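Local coordinates for protein flap endonuclease 1 (Desulfurococcus amylolyticus, PDB 3ORY) that probably cleaves single-stranded 5' flaps from branched DNA, as flap endonucleases of the XPG family do in replication and repair, at residues A[38-43]-A[182-187]; A[202-207]-A[217-222]. All coordinates share one frame; numbering follows the deposited sequence.

In the fold
Both contacts belong to one mixed beta sheet, contact 1 in its buried parallel part, its centre about 6 Å from the centre of the chain, and contact 2 in an antiparallel hairpin, its centre about 13 Å from that point. The two contact centres lie about 14 Å apart, yet they touch: Leu-202 CD2 packs 3.8 Å from Ile-38 CG2, and Ile-204 CD1 lies 3.7 Å from Gln-186 NE2. Contact 1 ends in an acidic cluster, the side chain of Asp-41 about 3 Å from a bound phosphate ion, probably from the crystallisation liquor, a place consistent with the metal-dependent nuclease site of this family. Contact 2 lies at the surface end of the same sheet.

Contact 1 (A[38-43]-A[182-187]); sequences IVIDGY and ASASQD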
ATOM      1  N   ILE A  38       1.905 -11.689  -8.087  1.00 31.20           N
ATOM      2  CA  ILE A  38       1.240 -10.722  -7.216  1.00 30.09           C
ATOM      3  C   ILE A  38       1.468  -9.329  -7.776  1.00 29.32           C
ATOM      4  O   ILE A  38       2.617  -8.934  -8.024  1.00 29.52           O
ATOM      5  CB  ILE A  38       1.743 -10.814  -5.745  1.00 30.79           C
ATOM      6  CG1 ILE A  38       1.530 -12.216  -5.163  1.00 30.84           C
ATOM      7  CG2 ILE A  38       1.085  -9.743  -4.857  1.00 29.94           C
ATOM      8  CD1 ILE A  38       0.099 -12.654  -5.056  1.00 32.75           C
ATOM      9  N   VAL A  39       0.381  -8.597  -8.010  1.00 27.72           N
ATOM     10  CA  VAL A  39       0.509  -7.235  -8.515  1.00 26.41           C
ATOM     11  C   VAL A  39       0.465  -6.226  -7.364  1.00 25.80           C
ATOM     12  O   VAL A  39      -0.549  -6.069  -6.686  1.00 25.61           O
ATOM     13  CB  VAL A  39      -0.473  -6.926  -9.686  1.00 26.13           C
ATOM     14  CG1 VAL A  39      -1.923  -7.132  -9.292  1.00 25.55           C
ATOM     15  CG2 VAL A  39      -0.240  -5.520 -10.244  1.00 25.76           C
ATOM     16  N   ILE A  40       1.586  -5.547  -7.154  1.00 25.33           N
ATOM     17  CA  ILE A  40       1.768  -4.700  -5.980  1.00 24.97           C
ATOM     18  C   ILE A  40       1.579  -3.236  -6.333  1.00 24.52           C
ATOM     19  O   ILE A  40       2.288  -2.694  -7.192  1.00 24.22           O
ATOM     20  CB  ILE A  40       3.181  -4.903  -5.362  1.00 25.69           C
ATOM     21  CG1 ILE A  40       3.423  -6.396  -5.085  1.00 25.98           C
ATOM     22  CG2 ILE A  40       3.349  -4.049  -4.083  1.00 24.16           C
ATOM     23  CD1 ILE A  40       4.917  -6.756  -4.855  1.00 25.92           C
ATOM     24  N   ASP A  41       0.621  -2.587  -5.675  1.00 24.00           N
ATOM     25  CA  ASP A  41       0.421  -1.176  -5.926  1.00 23.41           C
ATOM     26  C   ASP A  41       1.683  -0.429  -5.531  1.00 23.34           C
ATOM     27  O   ASP A  41       2.181  -0.572  -4.408  1.00 23.59           O
ATOM     28  CB  ASP A  41      -0.792  -0.631  -5.190  1.00 23.08           C
ATOM     29  CG  ASP A  41      -1.059   0.807  -5.537  1.00 23.43           C
ATOM     30  OD1 ASP A  41      -1.700   1.059  -6.582  1.00 23.67           O
ATOM     31  OD2 ASP A  41      -0.604   1.689  -4.780  1.00 23.46           O
ATOM     32  N   GLY A  42       2.208   0.328  -6.489  1.00 23.13           N
ATOM     33  CA  GLY A  42       3.499   0.994  -6.365  1.00 23.29           C
ATOM     34  C   GLY A  42       3.533   2.076  -5.294  1.00 23.06           C
ATOM     35  O   GLY A  42       4.355   2.020  -4.394  1.00 23.55           O
ATOM     36  N   TYR A  43       2.630   3.050  -5.379  1.00 22.50           N
ATOM     37  CA  TYR A  43       2.627   4.172  -4.422  1.00 22.36           C
ATOM     38  C   TYR A  43       2.405   3.674  -3.002  1.00 21.96           C
ATOM     39  O   TYR A  43       3.074   4.133  -2.079  1.00 21.87           O
ATOM     40  CB  TYR A  43       1.580   5.250  -4.798  1.00 21.85           C
ATOM     41  CG  TYR A  43       1.920   6.083  -6.024  1.00 22.44           C
ATOM     42  CD1 TYR A  43       2.977   5.736  -6.868  1.00 23.03           C
ATOM     43  CD2 TYR A  43       1.155   7.204  -6.362  1.00 22.41           C
ATOM     44  CE1 TYR A  43       3.269   6.495  -8.009  1.00 22.30           C
ATOM     45  CE2 TYR A  43       1.448   7.972  -7.497  1.00 21.44           C
ATOM     46  CZ  TYR A  43       2.501   7.606  -8.311  1.00 22.14           C
ATOM     47  OH  TYR A  43       2.794   8.339  -9.443  1.00 21.84           O
ATOM     48  N   ALA A 182      -3.416 -12.024  -7.250  1.00 29.84           N
ATOM     49  CA  ALA A 182      -4.003 -11.085  -6.302  1.00 28.78           C
ATOM     50  C   ALA A 182      -3.320  -9.739  -6.415  1.00 28.13           C
ATOM     51  O   ALA A 182      -2.204  -9.655  -6.908  1.00 28.13           O
ATOM     52  CB  ALA A 182      -3.879 -11.625  -4.874  1.00 29.03           C
ATOM     53  N   SER A 183      -4.011  -8.687  -5.979  1.00 27.76           N
ATOM     54  CA  SER A 183      -3.424  -7.366  -5.846  1.00 27.43           C
ATOM     55  C   SER A 183      -2.862  -7.282  -4.433  1.00 27.77           C
ATOM     56  O   SER A 183      -3.260  -8.060  -3.558  1.00 28.84           O
ATOM     57  CB  SER A 183      -4.468  -6.256  -6.107  1.00 26.64           C
ATOM     58  OG  SER A 183      -5.674  -6.505  -5.401  1.00 26.60           O
ATOM     59  N   ALA A 184      -1.914  -6.380  -4.214  1.00 27.38           N
ATOM     60  CA  ALA A 184      -1.295  -6.241  -2.902  1.00 27.30           C
ATOM     61  C   ALA A 184      -1.141  -4.782  -2.532  1.00 26.74           C
ATOM     62  O   ALA A 184      -0.596  -3.976  -3.312  1.00 27.19           O
ATOM     63  CB  ALA A 184       0.066  -6.973  -2.846  1.00 27.37           C
ATOM     64  N   SER A 185      -1.608  -4.455  -1.331  1.00 26.10           N
ATOM     65  CA  SER A 185      -1.620  -3.080  -0.824  1.00 25.66           C
ATOM     66  C   SER A 185      -2.063  -3.126   0.628  1.00 26.24           C
ATOM     67  O   SER A 185      -2.632  -4.124   1.058  1.00 26.08           O
ATOM     68  CB  SER A 185      -2.636  -2.246  -1.620  1.00 25.62           C
ATOM     69  OG  SER A 185      -2.648  -0.901  -1.171  1.00 24.59           O
ATOM     70  N   GLN A 186      -1.815  -2.051   1.379  1.00 26.10           N
ATOM     71  CA  GLN A 186      -2.382  -1.908   2.721  1.00 26.63           C
ATOM     72  C   GLN A 186      -3.807  -1.370   2.681  1.00 26.26           C
ATOM     73  O   GLN A 186      -4.605  -1.654   3.577  1.00 26.38           O
ATOM     74  CB  GLN A 186      -1.506  -1.030   3.629  1.00 27.08           C
ATOM     75  CG  GLN A 186      -0.175  -1.670   4.019  1.00 27.70           C
ATOM     76  CD  GLN A 186      -0.322  -3.100   4.492  1.00 29.56           C
ATOM     77  OE1 GLN A 186       0.042  -4.038   3.781  1.00 30.89           O
ATOM     78  NE2 GLN A 186      -0.887  -3.279   5.675  1.00 29.30           N
ATOM     79  N   ASP A 187      -4.156  -0.619   1.640  1.00 25.33           N
ATOM     80  CA  ASP A 187      -5.534  -0.175   1.561  1.00 25.19           C
ATOM     81  C   ASP A 187      -6.392  -1.161   0.764  1.00 25.22           C
ATOM     82  O   ASP A 187      -5.893  -2.146   0.195  1.00 24.66           O
ATOM     83  CB  ASP A 187      -5.666   1.278   1.074  1.00 25.57           C
ATOM     84  CG  ASP A 187      -5.111   1.490  -0.307  1.00 25.30           C
ATOM     85  OD1 ASP A 187      -5.270   0.598  -1.166  1.00 26.76           O
ATOM     86  OD2 ASP A 187      -4.507   2.566  -0.525  1.00 28.74           O
TER
HETATM   87  O   HOH W   1       1.174  -1.969  -2.389  1.00 22.88           O
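Val-39 and Ala-184 carry the polar pairing of two parallel strands, 38-41 and 182-184, whose short axes approach to 4.6 Å. Val-39 N donates to Ala-182 O at 3.0 Å, almost in line with the carbonyl, while Val-39 O accepts from Ala-184 N at 2.8 Å in a more bent bond, the donor tilted 29° from the carbonyl plane. Ser-183 CA adds a CH...O contact to the same Val-39 O. Ala-184 O is gripped twice, by Asp-41 N and by a water 2.8 Å away; this water also donates to Asp-41 O and ties the strand ends together.

On the face carrying Ile-38, Ile-40 and Ala-184, Ile-38 CG2 presses on Ala-184 CB at 3.6 Å and CD1 meets Ala-182 CB, with Ile-40 CG1 alongside. A glycine in place of Ile-38 would probably take from Ala-182 CB and Ala-184 CB the contacts of CD1 and CG2 and open a gap in this buried layer. On the face of Val-39 and Ser-183, packed under helix 167-176, Val-39 CG1 lies against Ala-182 O at 3.5 Å, and Ser-183 OG is hydrogen-bonded to Ser-190 OG and other neighbours.

Asp-41 holds its carboxylate anti to the backbone N (chi1 -176°), and OD2 caps the helix that follows by accepting from Asn-44 N. Ser-185 OG accepts from Asp-187 N at 3.2 Å in an ST turn and is also hydrogen-bonded to Glu-168 OE2. Asp-41 and Asp-187, their OD2 atoms 5.8 Å apart, gather with Glu-168 beside a phosphate ion, consistent with the metal-binding carboxylates of PIN-like nucleases.

Contact 2 (A[202-207]-A[217-222]); sequences LTISGR and VEVKPE
Val-219 and Gly-206 form the hydrogen-bonded pair of an antiparallel beta hairpin, strands 206-209 and 216-225. Gly-206 N donates to Val-219 O at 2.9 Å, in the carbonyl plane, and Val-219 N returns the bond to Gly-206 O at 3.0 Å. Both bonds are nearly straight. At the backbone angles of Gly-206 any side chain would collide with Ser-205 O, which explains the glycine. Ser-205 CA and CB also lie against Val-219 O.

Val-219 has the largest area buried here. Its CG1, anti to the backbone N (chi1 -176°), reaches Ile-204 CD1 at 4.1 Å, the two side chains crossing at a slant. Ile-204 also touches Gln-48 of helix 42-52, which joins the hairpin to the protein body. Farther along, Ser-205 CB rests on the ring of Pro-221, 3.9 Å from its CD, and Leu-30 from a neighbouring loop packs against both residues.

Toward the hairpin tip, Arg-207 faces Glu-218 in a non-hydrogen-bonded pair, where Arg-207 CA makes a CH...O contact with Val-217 O. The arginine has a second partner, Tyr-216, through a cation-pi interaction. Both charged residues also touch crystal neighbours, so the lattice may affect their poses. Their guanidinium and carboxylate planes are only 21° apart. Glu-218 bends at chi2 (75°), turning its carboxylate back across the arginine chain: OE1 lies 3.2 Å from Arg-207 CG and accepts a weak, bent salt-bridge hydrogen bond from Arg-207 NH1 at 3.1 Å.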
ATOM      1  N   LEU A 202       1.969  -7.675   2.708  1.00 33.98           N
ATOM      2  CA  LEU A 202       3.082  -8.226   1.940  1.00 35.04           C
ATOM      3  C   LEU A 202       4.324  -7.333   1.981  1.00 34.94           C
ATOM      4  O   LEU A 202       5.443  -7.827   1.950  1.00 35.36           O
ATOM      5  CB  LEU A 202       2.659  -8.502   0.498  1.00 35.29           C
ATOM      6  CG  LEU A 202       3.507  -9.480  -0.310  1.00 36.77           C
ATOM      7  CD1 LEU A 202       3.204 -10.945   0.042  1.00 39.84           C
ATOM      8  CD2 LEU A 202       3.296  -9.226  -1.795  1.00 38.50           C
ATOM      9  N   THR A 203       4.129  -6.021   2.080  1.00 34.91           N
ATOM     10  CA  THR A 203       5.261  -5.094   2.088  1.00 35.03           C
ATOM     11  C   THR A 203       5.833  -4.875   3.488  1.00 36.24           C
ATOM     12  O   THR A 203       6.877  -4.247   3.635  1.00 35.69           O
ATOM     13  CB  THR A 203       4.889  -3.730   1.474  1.00 34.37           C
ATOM     14  OG1 THR A 203       3.791  -3.171   2.203  1.00 33.40           O
ATOM     15  CG2 THR A 203       4.507  -3.893   0.005  1.00 32.86           C
ATOM     16  N   ILE A 204       5.153  -5.399   4.510  1.00 37.61           N
ATOM     17  CA  ILE A 204       5.534  -5.137   5.899  1.00 39.23           C
ATOM     18  C   ILE A 204       5.563  -6.373   6.805  1.00 41.32           C
ATOM     19  O   ILE A 204       5.699  -6.231   8.018  1.00 41.50           O
ATOM     20  CB  ILE A 204       4.618  -4.062   6.573  1.00 38.99           C
ATOM     21  CG1 ILE A 204       3.143  -4.513   6.580  1.00 38.61           C
ATOM     22  CG2 ILE A 204       4.814  -2.682   5.925  1.00 37.63           C
ATOM     23  CD1 ILE A 204       2.239  -3.752   7.583  1.00 37.80           C
ATOM     24  N   SER A 205       5.423  -7.567   6.226  1.00 43.17           N
ATOM     25  CA  SER A 205       5.324  -8.800   7.025  1.00 45.86           C
ATOM     26  C   SER A 205       6.636  -9.144   7.729  1.00 48.22           C
ATOM     27  O   SER A 205       7.705  -8.665   7.345  1.00 47.85           O
ATOM     28  CB  SER A 205       4.816  -9.983   6.187  1.00 45.50           C
ATOM     29  OG  SER A 205       5.658 -10.256   5.081  1.00 45.91           O
ATOM     30  N   GLY A 206       6.537  -9.972   8.768  1.00 51.22           N
ATOM     31  CA  GLY A 206       7.695 -10.354   9.568  1.00 54.89           C
ATOM     32  C   GLY A 206       7.554  -9.951  11.023  1.00 57.65           C
ATOM     33  O   GLY A 206       6.452  -9.678  11.508  1.00 57.48           O
ATOM     34  N   ARG A 207       8.689  -9.904  11.712  1.00 60.61           N
ATOM     35  CA  ARG A 207       8.728  -9.687  13.152  1.00 63.81           C
ATOM     36  C   ARG A 207       9.344  -8.333  13.488  1.00 64.99           C
ATOM     37  O   ARG A 207      10.471  -8.039  13.086  1.00 64.95           O
ATOM     38  CB  ARG A 207       9.532 -10.814  13.812  1.00 65.06           C
ATOM     39  CG  ARG A 207       9.045 -12.217  13.430  1.00 66.93           C
ATOM     40  CD  ARG A 207      10.080 -13.319  13.697  1.00 70.03           C
ATOM     41  NE  ARG A 207      10.347 -13.634  15.110  1.00 73.08           N
ATOM     42  CZ  ARG A 207       9.512 -13.472  16.143  1.00 74.31           C
ATOM     43  NH1 ARG A 207       8.287 -12.981  15.990  1.00 72.98           N
ATOM     44  NH2 ARG A 207       9.920 -13.813  17.359  1.00 76.46           N
ATOM     45  N   VAL A 217       6.166  -8.270  17.798  1.00 67.42           N
ATOM     46  CA  VAL A 217       4.862  -8.277  17.124  1.00 65.02           C
ATOM     47  C   VAL A 217       4.983  -8.970  15.768  1.00 63.05           C
ATOM     48  O   VAL A 217       5.844  -8.627  14.956  1.00 62.45           O
ATOM     49  CB  VAL A 217       4.217  -6.859  16.954  1.00 64.57           C
ATOM     50  CG1 VAL A 217       2.978  -6.722  17.820  1.00 64.90           C
ATOM     51  CG2 VAL A 217       5.213  -5.739  17.228  1.00 64.43           C
ATOM     52  N   GLU A 218       4.124  -9.961  15.550  1.00 61.41           N
ATOM     53  CA  GLU A 218       4.120 -10.746  14.325  1.00 59.35           C
ATOM     54  C   GLU A 218       3.074 -10.194  13.362  1.00 56.60           C
ATOM     55  O   GLU A 218       1.874 -10.258  13.634  1.00 56.35           O
ATOM     56  CB  GLU A 218       3.838 -12.225  14.646  1.00 60.59           C
ATOM     57  CG  GLU A 218       3.842 -13.193  13.442  1.00 61.88           C
ATOM     58  CD  GLU A 218       5.244 -13.529  12.917  1.00 64.38           C
ATOM     59  OE1 GLU A 218       6.203 -13.561  13.719  1.00 65.93           O
ATOM     60  OE2 GLU A 218       5.386 -13.771  11.696  1.00 64.28           O
ATOM     61  N   VAL A 219       3.540  -9.634  12.250  1.00 53.86           N
ATOM     62  CA  VAL A 219       2.654  -9.215  11.168  1.00 50.64           C
ATOM     63  C   VAL A 219       2.732 -10.263  10.063  1.00 49.09           C
ATOM     64  O   VAL A 219       3.810 -10.532   9.527  1.00 48.53           O
ATOM     65  CB  VAL A 219       3.030  -7.821  10.597  1.00 50.05           C
ATOM     66  CG1 VAL A 219       2.008  -7.387   9.535  1.00 48.51           C
ATOM     67  CG2 VAL A 219       3.116  -6.782  11.703  1.00 50.07           C
ATOM     68  N   LYS A 220       1.585 -10.849   9.738  1.00 47.21           N
ATOM     69  CA  LYS A 220       1.491 -11.885   8.706  1.00 46.12           C
ATOM     70  C   LYS A 220       0.674 -11.407   7.504  1.00 44.12           C
ATOM     71  O   LYS A 220      -0.258 -10.623   7.662  1.00 43.32           O
ATOM     72  CB  LYS A 220       0.854 -13.156   9.280  1.00 46.82           C
ATOM     73  CG  LYS A 220       1.714 -13.876  10.318  1.00 48.97           C
ATOM     74  CD  LYS A 220       0.951 -15.028  10.948  1.00 50.98           C
ATOM     75  CE  LYS A 220       1.785 -15.752  12.001  1.00 52.51           C
ATOM     76  NZ  LYS A 220       0.927 -16.659  12.823  1.00 54.87           N
ATOM     77  N   PRO A 221       1.010 -11.889   6.296  1.00 43.03           N
ATOM     78  CA  PRO A 221       0.175 -11.515   5.156  1.00 41.92           C
ATOM     79  C   PRO A 221      -1.215 -12.129   5.289  1.00 41.56           C
ATOM     80  O   PRO A 221      -1.374 -13.155   5.957  1.00 41.93           O
ATOM     81  CB  PRO A 221       0.910 -12.119   3.953  1.00 41.84           C
ATOM     82  CG  PRO A 221       2.277 -12.461   4.452  1.00 42.82           C
ATOM     83  CD  PRO A 221       2.117 -12.775   5.901  1.00 43.41           C
ATOM     84  N   GLU A 222      -2.209 -11.488   4.679  1.00 40.20           N
ATOM     85  CA  GLU A 222      -3.584 -11.985   4.711  1.00 40.15           C
ATOM     86  C   GLU A 222      -4.261 -11.850   3.349  1.00 39.14           C
ATOM     87  O   GLU A 222      -4.062 -10.856   2.634  1.00 37.65           O
ATOM     88  CB  GLU A 222      -4.402 -11.285   5.802  1.00 40.38           C
ATOM     89  CG  GLU A 222      -4.621  -9.791   5.590  1.00 42.39           C
ATOM     90  CD  GLU A 222      -5.349  -9.112   6.747  1.00 44.30           C
ATOM     91  OE1 GLU A 222      -5.440  -9.700   7.841  1.00 46.60           O
ATOM     92  OE2 GLU A 222      -5.827  -7.976   6.558  1.00 45.03           O
TER